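Local atomic coordinates of alpha-actinin-like protein 1 (Schizosaccharomyces pombe, PDB entry 5BVR), a protein that binds actin filaments and takes part in forming and organising the actin ring during cytokinesis and septation. Residues P215-R218 and S219-Y223. Sequence-based numbering, arbitrary orientation.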
ATOM      1  N   PRO A 215      10.033   9.828  -7.342  1.00 16.96           N
ATOM      2  CA  PRO A 215       9.565   8.604  -6.683  1.00 17.26           C
ATOM      3  C   PRO A 215       8.087   8.359  -6.968  1.00 17.98           C
ATOM      4  O   PRO A 215       7.337   9.281  -7.297  1.00 19.91           O
ATOM      5  CB  PRO A 215       9.775   8.902  -5.200  1.00 20.81           C
ATOM      6  CG  PRO A 215       9.679  10.366  -5.113  1.00 19.85           C
ATOM      7  CD  PRO A 215      10.225  10.928  -6.389  1.00 17.83           C
ATOM      8  N   ASP A 216       7.680   7.102  -6.836  1.00 17.24           N
ATOM      9  CA  ASP A 216       6.315   6.723  -7.160  1.00 18.43           C
ATOM     10  C   ASP A 216       5.360   7.085  -6.028  1.00 15.91           C
ATOM     11  O   ASP A 216       5.385   6.476  -4.956  1.00 14.22           O
ATOM     12  CB  ASP A 216       6.186   5.236  -7.506  1.00 16.78           C
ATOM     13  CG  ASP A 216       4.817   4.912  -8.024  1.00 18.40           C
ATOM     14  OD1 ASP A 216       4.476   5.428  -9.107  1.00 19.82           O
ATOM     15  OD2 ASP A 216       4.048   4.198  -7.333  1.00 16.93           O
ATOM     16  N   GLU A 217       4.467   8.026  -6.316  1.00 15.70           N
ATOM     17  CA  GLU A 217       3.533   8.553  -5.341  1.00 14.39           C
ATOM     18  C   GLU A 217       2.635   7.475  -4.747  1.00 14.30           C
ATOM     19  O   GLU A 217       2.470   7.412  -3.530  1.00 13.89           O
ATOM     20  CB  GLU A 217       2.668   9.630  -5.982  1.00 15.73           C
ATOM     21  CG  GLU A 217       1.799  10.363  -4.958  1.00 16.19           C
ATOM     22  CD  GLU A 217       0.927  11.436  -5.548  1.00 23.01           C
ATOM     23  OE1 GLU A 217       0.706  11.461  -6.779  1.00 31.44           O
ATOM     24  OE2 GLU A 217       0.440  12.258  -4.756  1.00 20.40           O
ATOM     25  N   ARG A 218       2.021   6.658  -5.590  1.00 16.27           N
ATOM     26  CA  ARG A 218       1.090   5.659  -5.069  1.00 14.05           C
ATOM     27  C   ARG A 218       1.789   4.648  -4.175  1.00 15.60           C
ATOM     28  O   ARG A 218       1.229   4.231  -3.173  1.00 15.08           O
ATOM     29  CB  ARG A 218       0.390   4.971  -6.230  1.00 14.25           C
ATOM     30  CG  ARG A 218      -0.554   5.912  -6.960  1.00 16.37           C
ATOM     31  CD  ARG A 218      -1.196   5.314  -8.219  1.00 20.37           C
ATOM     32  NE  ARG A 218      -2.173   6.256  -8.753  1.00 21.79           N
ATOM     33  CZ  ARG A 218      -3.034   5.991  -9.733  1.00 25.31           C
ATOM     34  NH1 ARG A 218      -3.056   4.798 -10.320  1.00 27.10           N
ATOM     35  NH2 ARG A 218      -3.890   6.931 -10.112  1.00 29.83           N
ATOM     36  N   SER A 219       3.009   4.248  -4.521  1.00 13.71           N
ATOM     37  CA  SER A 219       3.772   3.353  -3.684  1.00 14.65           C
ATOM     38  C   SER A 219       4.051   3.963  -2.302  1.00 14.42           C
ATOM     39  O   SER A 219       3.907   3.319  -1.259  1.00 14.39           O
ATOM     40  CB  SER A 219       5.075   2.960  -4.363  1.00 15.47           C
ATOM     41  OG  SER A 219       4.819   2.289  -5.571  1.00 16.10           O
ATOM     42  N   ILE A 220       4.501   5.206  -2.294  1.00 14.15           N
ATOM     43  CA  ILE A 220       4.787   5.884  -1.047  1.00 12.65           C
ATOM     44  C   ILE A 220       3.518   5.984  -0.215  1.00 13.68           C
ATOM     45  O   ILE A 220       3.532   5.685   0.985  1.00 13.65           O
ATOM     46  CB  ILE A 220       5.485   7.253  -1.263  1.00 13.38           C
ATOM     47  CG1 ILE A 220       6.909   7.001  -1.750  1.00 17.01           C
ATOM     48  CG2 ILE A 220       5.457   8.093   0.006  1.00 16.24           C
ATOM     49  CD1 ILE A 220       7.598   8.255  -2.249  1.00 16.25           C
ATOM     50  N   MET A 221       2.420   6.424  -0.820  1.00 13.94           N
ATOM     51  CA  MET A 221       1.159   6.515  -0.100  1.00 14.13           C
ATOM     52  C   MET A 221       0.756   5.178   0.515  1.00 14.67           C
ATOM     53  O   MET A 221       0.287   5.125   1.649  1.00 14.87           O
ATOM     54  CB  MET A 221       0.054   6.964  -1.016  1.00 15.58           C
ATOM     55  CG  MET A 221       0.141   8.428  -1.442  1.00 17.56           C
ATOM     56  SD  MET A 221      -1.177   8.919  -2.573  1.00 20.29           S
ATOM     57  CE  MET A 221      -2.542   8.610  -1.462  1.00 17.83           C
ATOM     58  N   THR A 222       0.904   4.116  -0.248  1.00 13.17           N
ATOM     59  CA  THR A 222       0.533   2.790   0.239  1.00 13.89           C
ATOM     60  C   THR A 222       1.314   2.448   1.507  1.00 14.50           C
ATOM     61  O   THR A 222       0.740   1.911   2.476  1.00 16.30           O
ATOM     62  CB  THR A 222       0.773   1.712  -0.834  1.00 14.48           C
ATOM     63  OG1 THR A 222       0.004   2.038  -1.996  1.00 15.83           O
ATOM     64  CG2 THR A 222       0.350   0.320  -0.357  1.00 15.02           C
ATOM     65  N   TYR A 223       2.620   2.717   1.505  1.00 13.63           N
ATOM     66  CA  TYR A 223       3.488   2.398   2.618  1.00 14.90           C
ATOM     67  C   TYR A 223       3.216   3.338   3.826  1.00 13.45           C
ATOM     68  O   TYR A 223       3.066   2.871   4.965  1.00 14.39           O
ATOM     69  CB  TYR A 223       4.961   2.439   2.177  1.00 14.16           C
ATOM     70  CG  TYR A 223       5.932   2.117   3.287  1.00 14.44           C
ATOM     71  CD1 TYR A 223       5.899   0.908   3.961  1.00 14.98           C
ATOM     72  CD2 TYR A 223       6.908   3.015   3.643  1.00 14.49           C
ATOM     73  CE1 TYR A 223       6.798   0.633   4.998  1.00 15.94           C
ATOM     74  CE2 TYR A 223       7.809   2.746   4.672  1.00 16.03           C
ATOM     75  CZ  TYR A 223       7.759   1.565   5.335  1.00 16.26           C
ATOM     76  OH  TYR A 223       8.634   1.305   6.362  1.00 16.77           O
TER
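Asp216 and Ser219 meet through a single carboxylate oxygen, Asp216 OD2, which accepts two bonds from the same serine. The hydroxyl is the shorter partner, Ser219 OG standing 2.7 Å from Asp216 OD2 on its anti side; the backbone amide follows, with Ser219 N 3.0 Å from Asp216 OD2 and an N-H...O angle of 150°. The two donors approach from opposite faces of the carboxylate plane, the amide tilted about 35° out of it. Asp216 CG lies anti to its own N (chi1 -172°) and thus beside its carbonyl carbon, which brings OD2 to Ser219, while Ser219 OG, beside its own N, lets hydroxyl and amide share that oxygen. By position and bonding, Asp216 is the N-cap of helix 217-234 in the second calponin-homology domain.

Behind the cap the regular i to i+4 bonds begin at once, with Ile220 N 3.1 Å from Asp216 O and Met221 N 2.9 Å from Glu217 O. At the next residue, Arg218 O is doubly engaged: Thr222 N donates to it, and Thr222 OG1 reaches it at 2.8 Å from the other face of the carbonyl plane. Apolar contact flanks the cap where Ile220 CD1 touches Pro215 CB at 3.7 Å, while Glu217 sends its carboxylate to Lys128.

Further out, Gln12 of helix 11-25 also donates to Asp216 OD2, and Trp109 of helix 101-117 takes a cation-pi contact from Arg218, linking this helix start to the first calponin-homology domain. Asp216 and Arg218 belong to a zinc site seen in the crystal. Three donors on OD2 pin that oxygen and should restrict turning of the carboxylate, whose negative charge would probably be stabilised by the helix N-terminus and the nearby zinc ion.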